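Local coordinates for extracellular solute-binding protein family 1 (Pseudothermotoga lettingae, PDB 5CI5) that probably captures a sugar for uptake by an ABC transporter and is seen here with alpha-D-tagatopyranose in its binding cleft, at residues W116-P121 and S296-W301; A84-W89 and P121-K126; C138-Y143 and F361-H366. One frame throughout, in Å; residues are numbered along the deposited sequence.

Contact 1 of 3, residues W116-P121 and S296-W301; sequences WPNLWP and SVLGGW. With T6T (alpha-D-tagatopyranose), chain C.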
loop_
_atom_site.group_PDB
_atom_site.type_symbol
_atom_site.label_atom_id
_atom_site.label_comp_id
_atom_site.label_asym_id
_atom_site.label_seq_id
_atom_site.Cartn_x
_atom_site.Cartn_y
_atom_site.Cartn_z
ATOM N N TRP A 116 -1.322 11.605 -11.563
ATOM C CA TRP A 116 0.100 11.302 -11.722
ATOM C C TRP A 116 0.284 10.204 -12.774
ATOM O O TRP A 116 -0.320 9.150 -12.683
ATOM C CB TRP A 116 0.728 10.856 -10.416
ATOM C CG TRP A 116 0.742 11.868 -9.322
ATOM C CD1 TRP A 116 -0.077 11.896 -8.243
ATOM C CD2 TRP A 116 1.634 12.986 -9.188
ATOM N NE1 TRP A 116 0.240 12.971 -7.443
ATOM C CE2 TRP A 116 1.293 13.648 -7.998
ATOM C CE3 TRP A 116 2.692 13.484 -9.962
ATOM C CZ2 TRP A 116 1.975 14.789 -7.550
ATOM C CZ3 TRP A 116 3.365 14.635 -9.515
ATOM C CH2 TRP A 116 2.998 15.264 -8.330
ATOM N N PRO A 117 1.136 10.442 -13.771
ATOM C CA PRO A 117 1.128 9.516 -14.913
ATOM C C PRO A 117 1.648 8.123 -14.639
ATOM O O PRO A 117 1.297 7.214 -15.414
ATOM C CB PRO A 117 2.039 10.202 -15.943
ATOM C CG PRO A 117 2.258 11.539 -15.480
ATOM C CD PRO A 117 1.967 11.628 -14.023
ATOM N N ASN A 118 2.475 7.946 -13.612
ATOM C CA ASN A 118 2.977 6.635 -13.297
ATOM C C ASN A 118 1.874 5.762 -12.755
ATOM O O ASN A 118 2.046 4.560 -12.616
ATOM C CB ASN A 118 4.149 6.718 -12.317
ATOM C CG ASN A 118 3.819 7.470 -11.031
ATOM O OD1 ASN A 118 3.093 8.481 -11.031
ATOM N ND2 ASN A 118 4.399 7.003 -9.923
ATOM N N LEU A 119 0.713 6.354 -12.474
ATOM C CA LEU A 119 -0.396 5.546 -11.973
ATOM C C LEU A 119 -1.179 4.866 -13.104
ATOM O O LEU A 119 -1.854 3.868 -12.859
ATOM C CB LEU A 119 -1.356 6.406 -11.123
ATOM C CG LEU A 119 -0.674 7.074 -9.916
ATOM C CD1 LEU A 119 -1.661 7.960 -9.132
ATOM C CD2 LEU A 119 -0.031 6.013 -8.993
ATOM N N TRP A 120 -1.142 5.394 -14.327
ATOM C CA TRP A 120 -2.012 4.799 -15.346
ATOM C C TRP A 120 -1.651 3.351 -15.664
ATOM O O TRP A 120 -2.546 2.545 -15.808
ATOM C CB TRP A 120 -2.022 5.639 -16.615
ATOM C CG TRP A 120 -2.745 6.938 -16.448
ATOM C CD1 TRP A 120 -2.261 8.186 -16.711
ATOM C CD2 TRP A 120 -4.085 7.124 -15.962
ATOM N NE1 TRP A 120 -3.222 9.140 -16.432
ATOM C CE2 TRP A 120 -4.341 8.512 -15.955
ATOM C CE3 TRP A 120 -5.081 6.255 -15.528
ATOM C CZ2 TRP A 120 -5.566 9.049 -15.541
ATOM C CZ3 TRP A 120 -6.298 6.780 -15.117
ATOM C CH2 TRP A 120 -6.532 8.170 -15.135
ATOM N N PRO A 121 -0.345 2.993 -15.703
ATOM C CA PRO A 121 -0.058 1.582 -15.990
ATOM C C PRO A 121 -0.643 0.602 -14.963
ATOM O O PRO A 121 -0.907 -0.562 -15.309
ATOM C CB PRO A 121 1.482 1.541 -16.005
ATOM C CG PRO A 121 1.863 2.910 -16.432
ATOM C CD PRO A 121 0.880 3.814 -15.751
ATOM N N SER A 296 11.712 2.205 -3.156
ATOM C CA SER A 296 10.380 2.425 -2.646
ATOM C C SER A 296 9.451 1.647 -3.549
ATOM O O SER A 296 9.791 1.385 -4.705
ATOM C CB SER A 296 10.033 3.916 -2.620
ATOM O OG SER A 296 8.723 4.158 -2.117
ATOM N N VAL A 297 8.304 1.249 -3.013
ATOM C CA VAL A 297 7.261 0.571 -3.778
ATOM C C VAL A 297 6.012 1.469 -3.822
ATOM O O VAL A 297 5.638 2.092 -2.815
ATOM C CB VAL A 297 6.890 -0.829 -3.183
ATOM C CG1 VAL A 297 5.777 -1.497 -3.968
ATOM C CG2 VAL A 297 8.132 -1.730 -3.156
ATOM N N LEU A 298 5.395 1.515 -5.002
ATOM C CA LEU A 298 4.213 2.304 -5.305
ATOM C C LEU A 298 2.948 1.592 -4.809
ATOM O O LEU A 298 2.824 0.358 -4.934
ATOM C CB LEU A 298 4.130 2.490 -6.818
ATOM C CG LEU A 298 2.989 3.287 -7.425
ATOM C CD1 LEU A 298 3.096 4.743 -6.995
ATOM C CD2 LEU A 298 3.053 3.170 -8.953
ATOM N N GLY A 299 2.002 2.358 -4.284
ATOM C CA GLY A 299 0.716 1.811 -3.896
ATOM C C GLY A 299 -0.433 2.795 -4.013
ATOM O O GLY A 299 -0.286 3.923 -4.493
ATOM N N GLY A 300 -1.608 2.334 -3.575
ATOM C CA GLY A 300 -2.806 3.147 -3.599
ATOM C C GLY A 300 -4.034 2.342 -3.988
ATOM O O GLY A 300 -3.993 1.092 -4.030
ATOM N N TRP A 301 -5.120 3.063 -4.277
ATOM C CA TRP A 301 -6.407 2.457 -4.623
ATOM C C TRP A 301 -7.051 3.201 -5.784
ATOM O O TRP A 301 -6.953 4.422 -5.865
ATOM C CB TRP A 301 -7.359 2.452 -3.425
ATOM C CG TRP A 301 -6.818 1.593 -2.349
ATOM C CD1 TRP A 301 -5.835 1.926 -1.470
ATOM C CD2 TRP A 301 -7.145 0.223 -2.088
ATOM N NE1 TRP A 301 -5.524 0.851 -0.677
ATOM C CE2 TRP A 301 -6.321 -0.203 -1.036
ATOM C CE3 TRP A 301 -8.050 -0.686 -2.653
ATOM C CZ2 TRP A 301 -6.392 -1.491 -0.505
ATOM C CZ3 TRP A 301 -8.109 -1.962 -2.131
ATOM C CH2 TRP A 301 -7.268 -2.358 -1.083
HETATM O O3 T6T C . -0.314 0.969 -0.521
HETATM C C3 T6T C . -1.682 0.592 -0.406
HETATM C C4 T6T C . -1.905 -0.691 -1.207
HETATM O O4 T6T C . -1.453 -0.511 -2.556
HETATM C C5 T6T C . -1.145 -1.807 -0.525
HETATM O O5 T6T C . -1.329 -3.035 -1.232
HETATM C C6 T6T C . -1.589 -1.939 0.928
HETATM O O6 T6T C . -1.339 -0.708 1.603
HETATM C C2 T6T C . -2.032 0.408 1.036
HETATM O O2 T6T C . -3.444 0.203 1.163
HETATM C C1 T6T C . -1.644 1.649 1.870
HETATM O O1 T6T C . -2.185 2.827 1.397
#
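Strand 298-304, which lines the sugar cleft of this solute-binding fold, packs Leu298 against Asn118 and Leu119 of the turn at 116-121, while Gly300 and Trp301 bind tagatose. Leu298 sets CG anti to its backbone N (chi1 -180°), which carries both of its methyls across to the turn. There CD1 meets Leu119 CD2 at 3.9 Å, the two branched ends crossing obliquely. The Asn118 amide comes to the same methyl, and Leu298 CD2 lies 4.0 Å from the backbone O of Asn118. The CB of Leu119 does not aim straight at the strand; it is the CD2 branch that makes the approach. The turn itself is closed by Leu119 N bonding to Trp116 O. Thr136 of strand 128-138 lies against both leucines, and Phe364 also touches Leu298.

On the sugar side, the Gly300 N-H gives an almost straight bond to O4 of the ligand, 3.0 Å long at 171°. Trp301 NE1 donates to the ligand's O2 at 2.9 Å, with O2 in the plane of the indole at its edge, so the ring presents its N-H and not a face. Gly299 matters by what it lacks: a CB there would point away from the turn and come within 2.3 Å of the sugar's O3. At Gly300, phi of 141° would press a CB against the preceding carbonyl oxygen.

No hydrogen bond joins the two segments. The turn therefore holds the strand through apolar contact, with even the Asn118 amide meeting methyl groups, whereas the strand's N-H groups at Gly300 and Trp301 make directional bonds to the ligand.

Contact 2 of 3, residues A84-W89 and P121-K126; sequences ADLGGW and PTVTYK. With T6T (alpha-D-tagatopyranose), chain C.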
loop_
_atom_site.group_PDB
_atom_site.type_symbol
_atom_site.label_atom_id
_atom_site.label_comp_id
_atom_site.label_asym_id
_atom_site.label_seq_id
_atom_site.Cartn_x
_atom_site.Cartn_y
_atom_site.Cartn_z
ATOM N N ALA A 84 -10.265 -0.749 -5.560
ATOM C CA ALA A 84 -9.412 -1.846 -6.019
ATOM C C ALA A 84 -7.964 -1.389 -5.874
ATOM O O ALA A 84 -7.602 -0.264 -6.254
ATOM C CB ALA A 84 -9.721 -2.249 -7.453
ATOM N N ASP A 85 -7.143 -2.249 -5.304
ATOM C CA ASP A 85 -5.719 -1.952 -5.052
ATOM C C ASP A 85 -4.963 -1.685 -6.362
ATOM O O ASP A 85 -5.086 -2.415 -7.330
ATOM C CB ASP A 85 -5.120 -3.127 -4.270
ATOM C CG ASP A 85 -3.869 -2.779 -3.530
ATOM O OD1 ASP A 85 -3.021 -2.011 -4.056
ATOM O OD2 ASP A 85 -3.727 -3.295 -2.394
ATOM N N LEU A 86 -4.174 -0.613 -6.382
ATOM C CA LEU A 86 -3.302 -0.352 -7.516
ATOM C C LEU A 86 -2.261 -1.456 -7.711
ATOM O O LEU A 86 -1.659 -1.573 -8.790
ATOM C CB LEU A 86 -2.621 1.005 -7.347
ATOM C CG LEU A 86 -3.537 2.237 -7.353
ATOM C CD1 LEU A 86 -2.657 3.485 -7.347
ATOM C CD2 LEU A 86 -4.500 2.253 -8.540
ATOM N N GLY A 87 -2.057 -2.280 -6.689
ATOM C CA GLY A 87 -1.133 -3.399 -6.764
ATOM C C GLY A 87 -1.721 -4.625 -7.436
ATOM O O GLY A 87 -1.913 -5.672 -6.805
ATOM N N GLY A 88 -1.988 -4.498 -8.732
ATOM C CA GLY A 88 -2.305 -5.642 -9.572
ATOM C C GLY A 88 -3.754 -6.066 -9.665
ATOM O O GLY A 88 -4.098 -6.952 -10.474
ATOM N N TRP A 89 -4.634 -5.519 -8.835
ATOM C CA TRP A 89 -6.010 -6.017 -8.881
ATOM C C TRP A 89 -6.719 -5.641 -10.181
ATOM O O TRP A 89 -7.523 -6.429 -10.683
ATOM C CB TRP A 89 -6.859 -5.503 -7.727
ATOM C CG TRP A 89 -6.419 -5.863 -6.334
ATOM C CD1 TRP A 89 -5.193 -6.368 -5.923
ATOM C CD2 TRP A 89 -7.214 -5.751 -5.152
ATOM N NE1 TRP A 89 -5.193 -6.532 -4.562
ATOM C CE2 TRP A 89 -6.418 -6.173 -4.064
ATOM C CE3 TRP A 89 -8.524 -5.344 -4.913
ATOM C CZ2 TRP A 89 -6.889 -6.173 -2.759
ATOM C CZ3 TRP A 89 -8.991 -5.336 -3.613
ATOM C CH2 TRP A 89 -8.178 -5.758 -2.556
ATOM N N PRO A 121 -0.345 2.993 -15.703
ATOM C CA PRO A 121 -0.058 1.582 -15.990
ATOM C C PRO A 121 -0.643 0.602 -14.963
ATOM O O PRO A 121 -0.907 -0.562 -15.309
ATOM C CB PRO A 121 1.482 1.541 -16.005
ATOM C CG PRO A 121 1.863 2.910 -16.432
ATOM C CD PRO A 121 0.880 3.814 -15.751
ATOM N N THR A 122 -0.858 1.053 -13.723
ATOM C CA THR A 122 -1.351 0.179 -12.668
ATOM C C THR A 122 -2.814 -0.221 -12.837
ATOM O O THR A 122 -3.261 -1.188 -12.202
ATOM C CB THR A 122 -1.213 0.821 -11.263
ATOM O OG1 THR A 122 -2.209 1.841 -11.077
ATOM C CG2 THR A 122 0.180 1.423 -11.050
ATOM N N VAL A 123 -3.555 0.511 -13.676
ATOM C CA VAL A 123 -4.982 0.255 -13.881
ATOM C C VAL A 123 -5.295 -0.032 -15.351
ATOM O O VAL A 123 -6.469 0.062 -15.770
ATOM C CB VAL A 123 -5.864 1.433 -13.394
ATOM C CG1 VAL A 123 -5.771 1.600 -11.878
ATOM C CG2 VAL A 123 -5.493 2.752 -14.107
ATOM N N THR A 124 -4.258 -0.419 -16.103
ATOM C CA THR A 124 -4.360 -0.657 -17.535
ATOM C C THR A 124 -4.231 -2.146 -17.866
ATOM O O THR A 124 -3.390 -2.865 -17.307
ATOM C CB THR A 124 -3.290 0.168 -18.300
ATOM O OG1 THR A 124 -3.539 1.562 -18.111
ATOM C CG2 THR A 124 -3.321 -0.125 -19.797
ATOM N N TYR A 125 -5.118 -2.605 -18.748
ATOM C CA TYR A 125 -5.066 -3.961 -19.287
ATOM C C TYR A 125 -5.188 -3.836 -20.812
ATOM O O TYR A 125 -6.160 -3.269 -21.313
ATOM C CB TYR A 125 -6.196 -4.835 -18.690
ATOM C CG TYR A 125 -6.315 -6.179 -19.350
ATOM C CD1 TYR A 125 -5.377 -7.175 -19.100
ATOM C CD2 TYR A 125 -7.350 -6.455 -20.261
ATOM C CE1 TYR A 125 -5.461 -8.422 -19.731
ATOM C CE2 TYR A 125 -7.440 -7.693 -20.898
ATOM C CZ TYR A 125 -6.470 -8.672 -20.634
ATOM O OH TYR A 125 -6.491 -9.923 -21.227
ATOM N N LYS A 126 -4.194 -4.327 -21.542
ATOM C CA LYS A 126 -4.187 -4.240 -23.023
ATOM C C LYS A 126 -4.524 -2.830 -23.527
ATOM O O LYS A 126 -5.350 -2.628 -24.429
ATOM C CB LYS A 126 -5.136 -5.275 -23.635
ATOM C CG LYS A 126 -4.888 -6.691 -23.189
ATOM C CD LYS A 126 -3.460 -7.155 -23.403
ATOM C CE LYS A 126 -3.261 -8.630 -23.050
ATOM N NZ LYS A 126 -1.803 -9.000 -23.128
HETATM O O3 T6T C . -0.314 0.969 -0.521
HETATM C C3 T6T C . -1.682 0.592 -0.406
HETATM C C4 T6T C . -1.905 -0.691 -1.207
HETATM O O4 T6T C . -1.453 -0.511 -2.556
HETATM C C5 T6T C . -1.145 -1.807 -0.525
HETATM O O5 T6T C . -1.329 -3.035 -1.232
HETATM C C6 T6T C . -1.589 -1.939 0.928
HETATM O O6 T6T C . -1.339 -0.708 1.603
HETATM C C2 T6T C . -2.032 0.408 1.036
HETATM O O2 T6T C . -3.444 0.203 1.163
HETATM C C1 T6T C . -1.644 1.649 1.870
HETATM O O1 T6T C . -2.185 2.827 1.397
HETATM O O HOH W 1 -4.510 -2.514 -10.040
HETATM O O HOH W 2 -1.316 -3.223 -11.391
#
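Leu86 and Thr122 meet where the loop after strand 81-85 passes the turn leading into strand 124-125, beside an Asx turn that presents Asp85 to the sugar.

The direct packing centres on one methyl. Leu86 CD2 approaches Thr122 OG1 to 3.4 Å, and the same carbon touches Val123 CG1 at 3.6 Å. With chi1 of 75°, Thr122 places OG1 between its backbone N and carbonyl carbon; the hydroxyl is hydrogen-bonded to Leu119 O, so its meeting with the leucine is one of packing alone. Ala302 of strand 298-304 lies against both Leu86 and Val123.

The polar link between the segments is made by water. Two molecules both donate to Thr122 O: water 1 at 2.8 Å, its other bond going to Asp85 O, and water 2 at 2.9 Å, its other bond going to Leu86 O. A single carbonyl thus ties the turn to two successive peptides of the loop.

Within these segments the sugar is held by the Asp85 carboxylate, each oxygen taking one sugar hydroxyl. O4 of tagatose donates to Asp85 OD1 over 2.6 Å and O5 donates to Asp85 OD2 over 2.7 Å. OD1 is gripped a second time by Gly87 N, at 2.8 Å, the bond that defines the Asx turn. This N-H meets OD1 from above the carboxylate plane, 38° out of it, and should limit rotation of the group. Asp85 CB in turn rests on one face of the Trp89 indole, 3.3 Å above its plane and over the ring centre.

Contact 3 of 3, residues C138-Y143 and F361-H366; sequences CRLLLY and FETFPH. With T6T (alpha-D-tagatopyranose), chain C.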
loop_
_atom_site.group_PDB
_atom_site.type_symbol
_atom_site.label_atom_id
_atom_site.label_comp_id
_atom_site.label_asym_id
_atom_site.label_seq_id
_atom_site.Cartn_x
_atom_site.Cartn_y
_atom_site.Cartn_z
ATOM N N CYS A 138 3.692 6.003 -1.579
ATOM C CA CYS A 138 4.858 5.152 -1.783
ATOM C C CYS A 138 5.316 4.759 -0.393
ATOM O O CYS A 138 4.898 5.357 0.611
ATOM C CB CYS A 138 5.971 5.845 -2.589
ATOM S SG CYS A 138 6.694 7.291 -1.848
ATOM N N ARG A 139 6.134 3.721 -0.325
ATOM C CA ARG A 139 6.521 3.183 0.976
ATOM C C ARG A 139 7.884 3.649 1.413
ATOM O O ARG A 139 8.834 3.758 0.622
ATOM C CB ARG A 139 6.441 1.655 0.967
ATOM C CG ARG A 139 5.098 1.151 1.463
ATOM C CD ARG A 139 4.832 -0.325 1.236
ATOM N NE ARG A 139 3.686 -0.744 2.051
ATOM C CZ ARG A 139 2.409 -0.553 1.734
ATOM N NH1 ARG A 139 2.088 0.015 0.577
ATOM N NH2 ARG A 139 1.446 -0.951 2.571
ATOM N N LEU A 140 7.925 3.936 2.703
ATOM C CA LEU A 140 9.037 4.616 3.368
ATOM C C LEU A 140 9.259 4.043 4.752
ATOM O O LEU A 140 8.460 3.233 5.238
ATOM C CB LEU A 140 8.758 6.116 3.485
ATOM C CG LEU A 140 8.478 6.874 2.190
ATOM C CD1 LEU A 140 7.763 8.174 2.497
ATOM C CD2 LEU A 140 9.767 7.133 1.459
ATOM N N LEU A 141 10.350 4.469 5.377
ATOM C CA LEU A 141 10.512 4.251 6.806
ATOM C C LEU A 141 9.613 5.241 7.543
ATOM O O LEU A 141 9.733 6.450 7.357
ATOM C CB LEU A 141 11.958 4.427 7.223
ATOM C CG LEU A 141 12.267 4.161 8.678
ATOM C CD1 LEU A 141 12.239 2.665 8.958
ATOM C CD2 LEU A 141 13.605 4.768 9.076
ATOM N N LEU A 142 8.715 4.689 8.353
ATOM C CA LEU A 142 7.919 5.431 9.342
ATOM C C LEU A 142 8.566 5.251 10.698
ATOM O O LEU A 142 8.871 4.126 11.069
ATOM C CB LEU A 142 6.481 4.889 9.349
ATOM C CG LEU A 142 5.470 5.534 10.289
ATOM C CD1 LEU A 142 5.099 6.945 9.835
ATOM C CD2 LEU A 142 4.207 4.649 10.352
ATOM N N TYR A 143 8.813 6.335 11.430
ATOM C CA TYR A 143 9.503 6.180 12.694
ATOM C C TYR A 143 9.079 7.200 13.734
ATOM O O TYR A 143 8.549 8.262 13.417
ATOM C CB TYR A 143 11.026 6.235 12.460
ATOM C CG TYR A 143 11.577 7.572 12.008
ATOM C CD1 TYR A 143 11.565 7.931 10.656
ATOM C CD2 TYR A 143 12.149 8.461 12.918
ATOM C CE1 TYR A 143 12.074 9.138 10.235
ATOM C CE2 TYR A 143 12.660 9.679 12.499
ATOM C CZ TYR A 143 12.630 10.005 11.162
ATOM O OH TYR A 143 13.135 11.212 10.735
ATOM N N PHE A 361 7.165 13.320 -1.967
ATOM C CA PHE A 361 7.112 13.808 -3.337
ATOM C C PHE A 361 8.420 13.541 -4.094
ATOM O O PHE A 361 8.380 13.275 -5.295
ATOM C CB PHE A 361 6.769 15.298 -3.346
ATOM C CG PHE A 361 5.338 15.598 -2.936
ATOM C CD1 PHE A 361 4.287 14.777 -3.323
ATOM C CD2 PHE A 361 5.056 16.704 -2.153
ATOM C CE1 PHE A 361 2.987 15.049 -2.929
ATOM C CE2 PHE A 361 3.761 16.994 -1.759
ATOM C CZ PHE A 361 2.723 16.163 -2.142
ATOM N N GLU A 362 9.566 13.594 -3.398
ATOM C CA GLU A 362 10.851 13.313 -4.016
ATOM C C GLU A 362 11.048 11.839 -4.320
ATOM O O GLU A 362 11.680 11.494 -5.307
ATOM C CB GLU A 362 11.981 13.818 -3.113
ATOM C CG GLU A 362 12.194 15.291 -3.268
ATOM C CD GLU A 362 12.594 15.656 -4.699
ATOM O OE1 GLU A 362 13.669 15.202 -5.160
ATOM O OE2 GLU A 362 11.811 16.360 -5.367
ATOM N N THR A 363 10.483 10.976 -3.480
ATOM C CA THR A 363 10.683 9.532 -3.607
ATOM C C THR A 363 9.702 8.891 -4.601
ATOM O O THR A 363 10.058 7.981 -5.360
ATOM C CB THR A 363 10.539 8.870 -2.228
ATOM O OG1 THR A 363 11.529 9.414 -1.347
ATOM C CG2 THR A 363 10.730 7.388 -2.293
ATOM N N PHE A 364 8.461 9.376 -4.577
ATOM C CA PHE A 364 7.350 8.793 -5.340
ATOM C C PHE A 364 7.676 8.442 -6.806
ATOM O O PHE A 364 7.357 7.363 -7.267
ATOM C CB PHE A 364 6.167 9.775 -5.235
ATOM C CG PHE A 364 4.920 9.346 -5.954
ATOM C CD1 PHE A 364 4.099 8.367 -5.420
ATOM C CD2 PHE A 364 4.554 9.944 -7.144
ATOM C CE1 PHE A 364 2.947 7.987 -6.062
ATOM C CE2 PHE A 364 3.392 9.566 -7.792
ATOM C CZ PHE A 364 2.589 8.589 -7.262
ATOM N N PRO A 365 8.314 9.367 -7.553
ATOM C CA PRO A 365 8.527 9.083 -8.983
ATOM C C PRO A 365 9.436 7.881 -9.224
ATOM O O PRO A 365 9.374 7.277 -10.301
ATOM C CB PRO A 365 9.187 10.354 -9.516
ATOM C CG PRO A 365 9.049 11.371 -8.463
ATOM C CD PRO A 365 8.753 10.718 -7.169
ATOM N N HIS A 366 10.262 7.546 -8.244
ATOM C CA HIS A 366 11.155 6.387 -8.358
ATOM C C HIS A 366 10.565 5.093 -7.826
ATOM O O HIS A 366 11.203 4.034 -7.921
ATOM C CB HIS A 366 12.458 6.648 -7.618
ATOM C CG HIS A 366 13.259 7.779 -8.182
ATOM N ND1 HIS A 366 13.773 7.758 -9.463
ATOM C CD2 HIS A 366 13.638 8.961 -7.641
ATOM C CE1 HIS A 366 14.425 8.888 -9.689
ATOM N NE2 HIS A 366 14.364 9.631 -8.599
HETATM O O3 T6T C . -0.314 0.969 -0.521
HETATM C C3 T6T C . -1.682 0.592 -0.406
HETATM C C4 T6T C . -1.905 -0.691 -1.207
HETATM O O4 T6T C . -1.453 -0.511 -2.556
HETATM C C5 T6T C . -1.145 -1.807 -0.525
HETATM O O5 T6T C . -1.329 -3.035 -1.232
HETATM C C6 T6T C . -1.589 -1.939 0.928
HETATM O O6 T6T C . -1.339 -0.708 1.603
HETATM C C2 T6T C . -2.032 0.408 1.036
HETATM O O2 T6T C . -3.444 0.203 1.163
HETATM C C1 T6T C . -1.644 1.649 1.870
HETATM O O1 T6T C . -2.185 2.827 1.397
#
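Cys138 and Leu140 press against Thr363 and Phe364, near the C-terminal end of helix 355-363 and the 3-10 segment 364-366. The close part is sulfur and methyl packing. Cys138 SG, set between its backbone N and carbonyl carbon by a chi1 of 63°, lies 3.9 Å from Phe364 CA. Cys138 CB reaches the edge of the phenyl ring, near its plane, at CD1 (4.2 Å). Leu140 CD2 meets Thr363 CG2 at 3.9 Å, the two side chains running antiparallel alongside each other; the Thr363 hydroxyl turns back to Ile359 O in its own helix. On the solvent side Glu362, Pro365 and His366 are exposed and make no contact with the strand segment.

Between the two packing residues, Arg139 starts out away from the helix, and its guanidinium reaches the sugar. With chi2 and chi3 both near trans, the arginine brings NH1 to O3 of tagatose at 2.8 Å, in the guanidinium plane, and NH2 to the ring oxygen O6 at 3.0 Å and 171°. NH2 also forms a salt bridge with Glu247. A leucine in its place would probably leave O3 and O6 of the sugar without these donors and the Glu247 carboxylate without its mate.

Strand 140-144 runs between strands 261-264 and 283-286, antiparallel to both, while helix 190-202 touches Arg139 through Leu194 and Met198.

How the contacts relate
From the N terminus, contact 2 closes first, returning the chain to the end of strand 81-85 after 31 residues that include most of helix 89-95 and helix 103-108. Contact 1 has already opened, sharing Pro121, so the two cross; its loop of 174 residues closes on strand 298-304, where Gly300 O probably bonds to Leu86 N of contact 2. Contact 3 opens inside that loop and closes beyond it, crossing contact 1 and following contact 2. Val297 O probably meets Arg139 N, joining contacts 1 and 3. Contacts 2 and 3 do not touch, yet both reach the sugar, contact 2 from strand 81-85 of the mixed sheet and contact 3 from Arg139, just before strand 140-144.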